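Local atomic coordinates of FAD-binding oxidoreductase (PDB entry 7PBG), a protein that oxidises 4-ethylphenol and probably other 4-alkylphenols with a covalently bound FAD cofactor, as a flavoprotein oxidase of the FAD-linked oxidase family. Residues P80-S85 against I513-K518; S223-C228 against R503-L508. All blocks are in the same frame, centred on the assembly; numbering follows the deposited sequence.

Contact 1: P80-S85 against I513-K518; sequences PLHAFS and ILNPGK. With FAD (flavin-adenine dinucleotide), chain C.
With CG trans to the backbone N (chi1 174°), the ring of His82 swings alongside the amide of Asn515, whose own CG takes the same setting (chi1 -160°); the two side chains point the same way, their planes 28° apart. His82 ND1 and Asn515 ND2 come within 3.2 Å, but the angle is too poor for a hydrogen bond, so this is packing of one flat polar group beside another. Asn515 OD1 is instead taken by the backbone N of Met98, which fixes the amide's turn. At the edge of the imidazole, near its plane, lies FAD O3B, 3.1 Å from His82 CE1, so the imidazole lies between the Asn515 amide and the ribose hydroxyl. Just past the end of the strand, Ser85 OG donates to FAD N7A at 2.7 Å, a job suited to a small hydroxyl.

The backbones meet at a single bridge. Leu81 N donates to Ile513 O at 2.8 Å, and Asn515 N returns a bond to Leu81 O at 2.6 Å. Branched aliphatic chains suit this buried side-by-side packing: Leu81 CG rests 3.7 Å from Ile513 CG2. Pro80, its CB against Pro516 CD, packs ring to ring. Asn515 opens a type II turn, and Gly517 adopts the positive phi that a side chain would resist.

Strand 81-84 is an outermost strand of its mixed sheet, paired with strand 103-106, while helix 64-77 packs on Leu81 and Ile513 and Ile227 of strand 226-237 touches Leu514.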
loop_
_atom_site.group_PDB
_atom_site.type_symbol
_atom_site.label_atom_id
_atom_site.label_comp_id
_atom_site.label_asym_id
_atom_site.label_seq_id
_atom_site.Cartn_x
_atom_site.Cartn_y
_atom_site.Cartn_z
ATOM N N PRO A 80 -17.223 25.730 -4.163
ATOM C CA PRO A 80 -16.123 24.857 -3.759
ATOM C C PRO A 80 -16.080 24.627 -2.244
ATOM O O PRO A 80 -16.460 25.517 -1.437
ATOM C CB PRO A 80 -14.879 25.548 -4.302
ATOM C CG PRO A 80 -15.254 27.003 -4.357
ATOM C CD PRO A 80 -16.732 27.022 -4.687
ATOM N N LEU A 81 -15.695 23.390 -1.889
ATOM C CA LEU A 81 -15.623 22.904 -0.490
ATOM C C LEU A 81 -14.173 22.499 -0.219
ATOM O O LEU A 81 -13.499 21.959 -1.115
ATOM C CB LEU A 81 -16.523 21.673 -0.307
ATOM C CG LEU A 81 -18.018 21.839 -0.554
ATOM C CD1 LEU A 81 -18.739 20.521 -0.321
ATOM C CD2 LEU A 81 -18.593 22.941 0.340
ATOM N N HIS A 82 -13.736 22.673 1.012
ATOM C CA HIS A 82 -12.461 22.089 1.513
ATOM C C HIS A 82 -12.818 21.435 2.814
ATOM O O HIS A 82 -13.274 22.155 3.765
ATOM C CB HIS A 82 -11.351 23.138 1.631
ATOM C CG HIS A 82 -10.108 22.613 2.273
ATOM N ND1 HIS A 82 -9.571 21.353 1.928
ATOM C CD2 HIS A 82 -9.289 23.164 3.196
ATOM C CE1 HIS A 82 -8.465 21.177 2.610
ATOM N NE2 HIS A 82 -8.277 22.277 3.433
ATOM N N ALA A 83 -12.696 20.113 2.838
ATOM C CA ALA A 83 -13.003 19.281 4.004
ATOM C C ALA A 83 -11.690 18.819 4.645
ATOM O O ALA A 83 -10.739 18.404 3.944
ATOM C CB ALA A 83 -13.833 18.117 3.567
ATOM N N PHE A 84 -11.659 18.834 5.952
ATOM C CA PHE A 84 -10.474 18.371 6.699
ATOM C C PHE A 84 -10.965 17.848 8.025
ATOM O O PHE A 84 -12.109 18.080 8.421
ATOM C CB PHE A 84 -9.468 19.520 6.870
ATOM C CG PHE A 84 -10.044 20.832 7.335
ATOM C CD1 PHE A 84 -10.308 21.098 8.681
ATOM C CD2 PHE A 84 -10.399 21.790 6.405
ATOM C CE1 PHE A 84 -10.881 22.300 9.066
ATOM C CE2 PHE A 84 -10.980 22.983 6.800
ATOM C CZ PHE A 84 -11.212 23.243 8.123
ATOM N N SER A 85 -10.080 17.123 8.670
ATOM C CA SER A 85 -10.362 16.439 9.939
ATOM C C SER A 85 -10.107 17.367 11.118
ATOM O O SER A 85 -11.076 17.668 11.848
ATOM C CB SER A 85 -9.585 15.170 9.988
ATOM O OG SER A 85 -10.030 14.308 8.976
ATOM N N ILE A 513 -16.266 20.598 -7.426
ATOM C CA ILE A 513 -16.626 21.216 -6.133
ATOM C C ILE A 513 -15.504 21.005 -5.121
ATOM O O ILE A 513 -15.347 21.878 -4.268
ATOM C CB ILE A 513 -17.937 20.599 -5.612
ATOM C CG1 ILE A 513 -19.096 20.949 -6.531
ATOM C CG2 ILE A 513 -18.196 20.993 -4.176
ATOM C CD1 ILE A 513 -19.121 22.381 -6.901
ATOM N N LEU A 514 -14.844 19.850 -5.114
ATOM C CA LEU A 514 -13.888 19.579 -4.004
ATOM C C LEU A 514 -12.546 20.278 -4.223
ATOM O O LEU A 514 -11.872 19.969 -5.251
ATOM C CB LEU A 514 -13.718 18.078 -3.820
ATOM C CG LEU A 514 -14.987 17.327 -3.445
ATOM C CD1 LEU A 514 -14.636 15.889 -3.051
ATOM C CD2 LEU A 514 -15.728 17.981 -2.267
ATOM N N ASN A 515 -12.199 21.169 -3.274
ATOM C CA ASN A 515 -10.907 21.880 -3.071
ATOM C C ASN A 515 -10.110 21.904 -4.362
ATOM O O ASN A 515 -9.117 21.238 -4.519
ATOM C CB ASN A 515 -10.030 21.267 -1.961
ATOM C CG ASN A 515 -8.963 22.191 -1.399
ATOM O OD1 ASN A 515 -9.050 23.423 -1.491
ATOM N ND2 ASN A 515 -7.931 21.595 -0.783
ATOM N N PRO A 516 -10.567 22.697 -5.335
ATOM C CA PRO A 516 -9.913 22.728 -6.629
ATOM C C PRO A 516 -8.432 23.124 -6.506
ATOM O O PRO A 516 -8.112 24.060 -5.812
ATOM C CB PRO A 516 -10.779 23.749 -7.374
ATOM C CG PRO A 516 -12.106 23.717 -6.711
ATOM C CD PRO A 516 -11.767 23.527 -5.254
ATOM N N GLY A 517 -7.572 22.466 -7.267
ATOM C CA GLY A 517 -6.138 22.768 -7.294
ATOM C C GLY A 517 -5.325 21.981 -6.284
ATOM O O GLY A 517 -4.098 22.131 -6.297
ATOM N N LYS A 518 -5.971 21.216 -5.404
ATOM C CA LYS A 518 -5.188 20.413 -4.430
ATOM C C LYS A 518 -4.168 19.598 -5.205
ATOM O O LYS A 518 -4.582 18.929 -6.122
ATOM C CB LYS A 518 -6.097 19.499 -3.631
ATOM C CG LYS A 518 -5.395 18.511 -2.715
ATOM C CD LYS A 518 -4.690 19.180 -1.584
ATOM C CE LYS A 518 -3.994 18.130 -0.758
ATOM N NZ LYS A 518 -3.147 18.688 0.295
HETATM P PA FAD C . -5.903 17.859 8.498
HETATM O O1A FAD C . -5.470 19.287 8.416
HETATM O O2A FAD C . -7.246 17.547 9.111
HETATM O O5B FAD C . -5.892 17.269 7.044
HETATM C C5B FAD C . -4.820 17.510 6.144
HETATM C C4B FAD C . -5.375 17.440 4.742
HETATM O O4B FAD C . -5.863 16.098 4.450
HETATM C C3B FAD C . -6.582 18.344 4.448
HETATM O O3B FAD C . -6.173 19.675 4.145
HETATM C C2B FAD C . -7.295 17.586 3.317
HETATM O O2B FAD C . -6.653 17.870 2.088
HETATM C C1B FAD C . -7.096 16.138 3.752
HETATM N N9A FAD C . -8.125 15.623 4.619
HETATM C C8A FAD C . -8.053 15.522 5.972
HETATM N N7A FAD C . -9.127 14.997 6.483
HETATM C C5A FAD C . -9.975 14.799 5.419
HETATM C C6A FAD C . -11.245 14.223 5.327
HETATM N N6A FAD C . -11.945 13.816 6.394
HETATM N N1A FAD C . -11.803 14.162 4.096
HETATM C C2A FAD C . -11.080 14.583 3.027
HETATM N N3A FAD C . -9.862 15.108 2.996
HETATM C C4A FAD C . -9.360 15.190 4.246
HETATM N N1 FAD C . 3.566 15.741 9.775
HETATM C C2 FAD C . 3.826 14.445 9.773
HETATM O O2 FAD C . 3.189 13.659 9.026
HETATM N N3 FAD C . 4.716 13.905 10.628
HETATM C C4 FAD C . 5.469 14.659 11.481
HETATM O O4 FAD C . 6.223 14.099 12.299
HETATM C C4X FAD C . 5.265 16.027 11.485
HETATM N N5 FAD C . 5.998 16.749 12.290
HETATM C C5X FAD C . 5.766 18.103 12.282
HETATM C C6 FAD C . 6.522 18.897 13.156
HETATM C C7 FAD C . 6.319 20.260 13.259
HETATM C C7M FAD C . 7.150 21.071 14.231
HETATM C C8 FAD C . 5.313 20.852 12.465
HETATM C C8M FAD C . 5.056 22.326 12.541
HETATM C C9 FAD C . 4.587 20.086 11.576
HETATM C C9A FAD C . 4.775 18.695 11.468
HETATM N N10 FAD C . 4.019 17.885 10.626
HETATM C C10 FAD C . 4.233 16.514 10.618
HETATM C "C1'" FAD C . 2.904 18.425 9.805
HETATM C "C2'" FAD C . 1.549 18.413 10.531
HETATM O "O2'" FAD C . 1.688 18.871 11.919
HETATM C "C3'" FAD C . 0.864 17.034 10.622
HETATM O "O3'" FAD C . 0.970 16.356 9.393
HETATM C "C4'" FAD C . -0.612 17.054 11.041
HETATM O "O4'" FAD C . -0.977 15.789 11.615
HETATM C "C5'" FAD C . -1.506 17.369 9.872
HETATM O "O5'" FAD C . -2.690 18.068 10.280
HETATM P P FAD C . -4.036 17.289 10.641
HETATM O O1P FAD C . -4.890 18.196 11.476
HETATM O O2P FAD C . -3.621 15.974 11.221
HETATM O O3P FAD C . -4.734 17.034 9.225
#

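Contact 2: S223-C228 against R503-L508; sequences SNFGIC and RIKDAL. With FAD (flavin-adenine dinucleotide), chain C.
Phe225 lays its ring against helix 492-508, with Ile504 over one face, Lys505 beside it and Leu508 near its root. Its CG lies trans to the carbonyl carbon (chi1 -60°), which carries the ring out to the helix. Ile504 CG2 sits 4.0 Å from the ring centroid and 24° off the normal, a CH-pi contact offset toward the rim; Ser223 CB covers the opposite face. The backbone side of Lys505 closes on the ring as well, CA standing 3.6 Å from Phe225 CE1, while its CD lies in plane at the ring edge. Leu508 CD1 reaches Phe225 CB at 4.0 Å. A flat, broad side chain suits this place because it can meet three helix residues at once; an alanine here would probably open a gap beneath Ile504 and leave the Lys505 chain less firmly guided.

Lys505 is long enough to pass the ring and still deliver its charge. Bent at chi2 (56°) and extended beyond, it lets NZ donate a hydrogen bond to Asn224 O, 2.7 Å away and in the carbonyl plane. The same ammonium bonds Leu514 O and forms a salt bridge with Asp509, so this buried charge is probably well compensated. Asn224 stands across the lysine at about a right angle; its ND2 bonds the carbonyls of Asn515 and Ile521, whereas its OD1 is buried with no partner in the model.

Pro214 and Leu219 of the second subunit pack on Phe225 and Ile504, extending this core across the dimer interface. Beyond Gly226, the strand reaches the adenine: Cys228 N donates to FAD N1A and Cys228 O accepts from N6A, a base-pair-like recognition of the adenine edge, consistent with the FAD-binding fold of PCMH-type flavoproteins.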
loop_
_atom_site.group_PDB
_atom_site.type_symbol
_atom_site.label_atom_id
_atom_site.label_comp_id
_atom_site.label_asym_id
_atom_site.label_seq_id
_atom_site.Cartn_x
_atom_site.Cartn_y
_atom_site.Cartn_z
ATOM N N SER A 223 -5.463 14.525 -2.310
ATOM C CA SER A 223 -6.311 14.689 -3.512
ATOM C C SER A 223 -7.600 15.364 -3.100
ATOM O O SER A 223 -7.797 15.689 -1.909
ATOM C CB SER A 223 -6.558 13.322 -4.150
ATOM O OG SER A 223 -7.337 12.554 -3.236
ATOM N N ASN A 224 -8.445 15.590 -4.090
ATOM C CA ASN A 224 -9.718 16.297 -3.909
ATOM C C ASN A 224 -10.841 15.458 -4.548
ATOM O O ASN A 224 -11.621 15.964 -5.392
ATOM C CB ASN A 224 -9.533 17.697 -4.459
ATOM C CG ASN A 224 -8.972 17.714 -5.863
ATOM O OD1 ASN A 224 -8.713 16.674 -6.485
ATOM N ND2 ASN A 224 -8.719 18.932 -6.350
ATOM N N PHE A 225 -10.986 14.201 -4.132
ATOM C CA PHE A 225 -11.921 13.257 -4.789
ATOM C C PHE A 225 -13.053 12.834 -3.849
ATOM O O PHE A 225 -14.105 12.357 -4.310
ATOM C CB PHE A 225 -11.186 12.016 -5.273
ATOM C CG PHE A 225 -10.084 12.248 -6.268
ATOM C CD1 PHE A 225 -10.017 13.403 -7.039
ATOM C CD2 PHE A 225 -9.062 11.326 -6.363
ATOM C CE1 PHE A 225 -8.991 13.567 -7.954
ATOM C CE2 PHE A 225 -8.030 11.500 -7.263
ATOM C CZ PHE A 225 -8.011 12.618 -8.054
ATOM N N GLY A 226 -12.901 13.063 -2.560
ATOM C CA GLY A 226 -13.947 12.640 -1.632
ATOM C C GLY A 226 -13.714 13.206 -0.268
ATOM O O GLY A 226 -12.645 13.767 -0.023
ATOM N N ILE A 227 -14.663 12.954 0.621
ATOM C CA ILE A 227 -14.610 13.381 2.046
ATOM C C ILE A 227 -14.706 12.144 2.946
ATOM O O ILE A 227 -15.717 11.459 2.960
ATOM C CB ILE A 227 -15.666 14.447 2.324
ATOM C CG1 ILE A 227 -15.548 15.612 1.346
ATOM C CG2 ILE A 227 -15.611 14.861 3.789
ATOM C CD1 ILE A 227 -16.682 16.620 1.475
ATOM N N CYS A 228 -13.644 11.843 3.688
ATOM C CA CYS A 228 -13.591 10.662 4.547
ATOM C C CYS A 228 -14.334 10.938 5.887
ATOM O O CYS A 228 -14.145 12.010 6.486
ATOM C CB CYS A 228 -12.167 10.316 4.857
ATOM S SG CYS A 228 -12.045 8.764 5.774
ATOM N N ARG A 503 -8.123 13.589 -15.196
ATOM C CA ARG A 503 -9.166 12.680 -15.747
ATOM C C ARG A 503 -9.952 12.009 -14.625
ATOM O O ARG A 503 -11.179 11.938 -14.718
ATOM C CB ARG A 503 -8.532 11.612 -16.633
ATOM C CG ARG A 503 -7.973 12.192 -17.913
ATOM C CD ARG A 503 -8.118 11.248 -19.075
ATOM N NE ARG A 503 -7.309 11.751 -20.173
ATOM C CZ ARG A 503 -6.389 11.058 -20.837
ATOM N NH1 ARG A 503 -5.714 11.647 -21.810
ATOM N NH2 ARG A 503 -6.145 9.788 -20.546
ATOM N N ILE A 504 -9.266 11.569 -13.587
ATOM C CA ILE A 504 -9.936 10.955 -12.409
ATOM C C ILE A 504 -10.798 12.023 -11.713
ATOM O O ILE A 504 -11.952 11.718 -11.327
ATOM C CB ILE A 504 -8.927 10.290 -11.456
ATOM C CG1 ILE A 504 -8.208 9.133 -12.145
ATOM C CG2 ILE A 504 -9.602 9.860 -10.156
ATOM C CD1 ILE A 504 -6.916 8.747 -11.468
ATOM N N LYS A 505 -10.227 13.215 -11.536
ATOM C CA LYS A 505 -10.909 14.362 -10.893
ATOM C C LYS A 505 -12.241 14.609 -11.606
ATOM O O LYS A 505 -13.251 14.735 -10.914
ATOM C CB LYS A 505 -10.058 15.623 -11.016
ATOM C CG LYS A 505 -10.665 16.895 -10.492
ATOM C CD LYS A 505 -11.076 16.783 -9.072
ATOM C CE LYS A 505 -11.507 18.115 -8.530
ATOM N NZ LYS A 505 -12.068 17.967 -7.171
ATOM N N ASP A 506 -12.233 14.690 -12.920
ATOM C CA ASP A 506 -13.444 15.080 -13.680
ATOM C C ASP A 506 -14.416 13.895 -13.687
ATOM O O ASP A 506 -15.618 14.151 -13.734
ATOM C CB ASP A 506 -13.125 15.592 -15.069
ATOM C CG ASP A 506 -12.251 16.846 -15.117
ATOM O OD1 ASP A 506 -12.377 17.727 -14.229
ATOM O OD2 ASP A 506 -11.464 16.952 -16.086
ATOM N N ALA A 507 -13.913 12.670 -13.545
ATOM C CA ALA A 507 -14.721 11.436 -13.457
ATOM C C ALA A 507 -15.482 11.439 -12.136
ATOM O O ALA A 507 -16.690 11.198 -12.141
ATOM C CB ALA A 507 -13.850 10.212 -13.580
ATOM N N LEU A 508 -14.786 11.755 -11.051
ATOM C CA LEU A 508 -15.339 11.584 -9.707
ATOM C C LEU A 508 -15.977 12.873 -9.212
ATOM O O LEU A 508 -16.728 12.791 -8.207
ATOM C CB LEU A 508 -14.205 11.141 -8.787
ATOM C CG LEU A 508 -13.637 9.746 -9.040
ATOM C CD1 LEU A 508 -12.597 9.428 -7.984
ATOM C CD2 LEU A 508 -14.720 8.692 -9.035
HETATM P PA FAD C . -5.903 17.859 8.498
HETATM O O1A FAD C . -5.470 19.287 8.416
HETATM O O2A FAD C . -7.246 17.547 9.111
HETATM O O5B FAD C . -5.892 17.269 7.044
HETATM C C5B FAD C . -4.820 17.510 6.144
HETATM C C4B FAD C . -5.375 17.440 4.742
HETATM O O4B FAD C . -5.863 16.098 4.450
HETATM C C3B FAD C . -6.582 18.344 4.448
HETATM O O3B FAD C . -6.173 19.675 4.145
HETATM C C2B FAD C . -7.295 17.586 3.317
HETATM O O2B FAD C . -6.653 17.870 2.088
HETATM C C1B FAD C . -7.096 16.138 3.752
HETATM N N9A FAD C . -8.125 15.623 4.619
HETATM C C8A FAD C . -8.053 15.522 5.972
HETATM N N7A FAD C . -9.127 14.997 6.483
HETATM C C5A FAD C . -9.975 14.799 5.419
HETATM C C6A FAD C . -11.245 14.223 5.327
HETATM N N6A FAD C . -11.945 13.816 6.394
HETATM N N1A FAD C . -11.803 14.162 4.096
HETATM C C2A FAD C . -11.080 14.583 3.027
HETATM N N3A FAD C . -9.862 15.108 2.996
HETATM C C4A FAD C . -9.360 15.190 4.246
HETATM N N1 FAD C . 3.566 15.741 9.775
HETATM C C2 FAD C . 3.826 14.445 9.773
HETATM O O2 FAD C . 3.189 13.659 9.026
HETATM N N3 FAD C . 4.716 13.905 10.628
HETATM C C4 FAD C . 5.469 14.659 11.481
HETATM O O4 FAD C . 6.223 14.099 12.299
HETATM C C4X FAD C . 5.265 16.027 11.485
HETATM N N5 FAD C . 5.998 16.749 12.290
HETATM C C5X FAD C . 5.766 18.103 12.282
HETATM C C6 FAD C . 6.522 18.897 13.156
HETATM C C7 FAD C . 6.319 20.260 13.259
HETATM C C7M FAD C . 7.150 21.071 14.231
HETATM C C8 FAD C . 5.313 20.852 12.465
HETATM C C8M FAD C . 5.056 22.326 12.541
HETATM C C9 FAD C . 4.587 20.086 11.576
HETATM C C9A FAD C . 4.775 18.695 11.468
HETATM N N10 FAD C . 4.019 17.885 10.626
HETATM C C10 FAD C . 4.233 16.514 10.618
HETATM C "C1'" FAD C . 2.904 18.425 9.805
HETATM C "C2'" FAD C . 1.549 18.413 10.531
HETATM O "O2'" FAD C . 1.688 18.871 11.919
HETATM C "C3'" FAD C . 0.864 17.034 10.622
HETATM O "O3'" FAD C . 0.970 16.356 9.393
HETATM C "C4'" FAD C . -0.612 17.054 11.041
HETATM O "O4'" FAD C . -0.977 15.789 11.615
HETATM C "C5'" FAD C . -1.506 17.369 9.872
HETATM O "O5'" FAD C . -2.690 18.068 10.280
HETATM P P FAD C . -4.036 17.289 10.641
HETATM O O1P FAD C . -4.890 18.196 11.476
HETATM O O2P FAD C . -3.621 15.974 11.221
HETATM O O3P FAD C . -4.734 17.034 9.225
#

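Overall arrangement
From the N terminus, the chain runs through helix 64-77 into strand 81-84, the first half of contact 1. It then reaches 223-228, the first half of contact 2, at the start of strand 226-237, and passes through the eight-stranded antiparallel sheet to helix 492-508. There 503-508 closes contact 2 over 274 intervening residues; 513-518 follows and closes the larger loop of contact 1, so contact 2 is nested inside it. Their centres lie about 10 Å apart. Together they tie the C-terminal helix and the loop after it to edge strand 81-84 and the loop leading into strand 226-237. Both touch FAD, contact 1 at the ribose, N7A and a phosphate oxygen, contact 2 at adenine N1A and N6A.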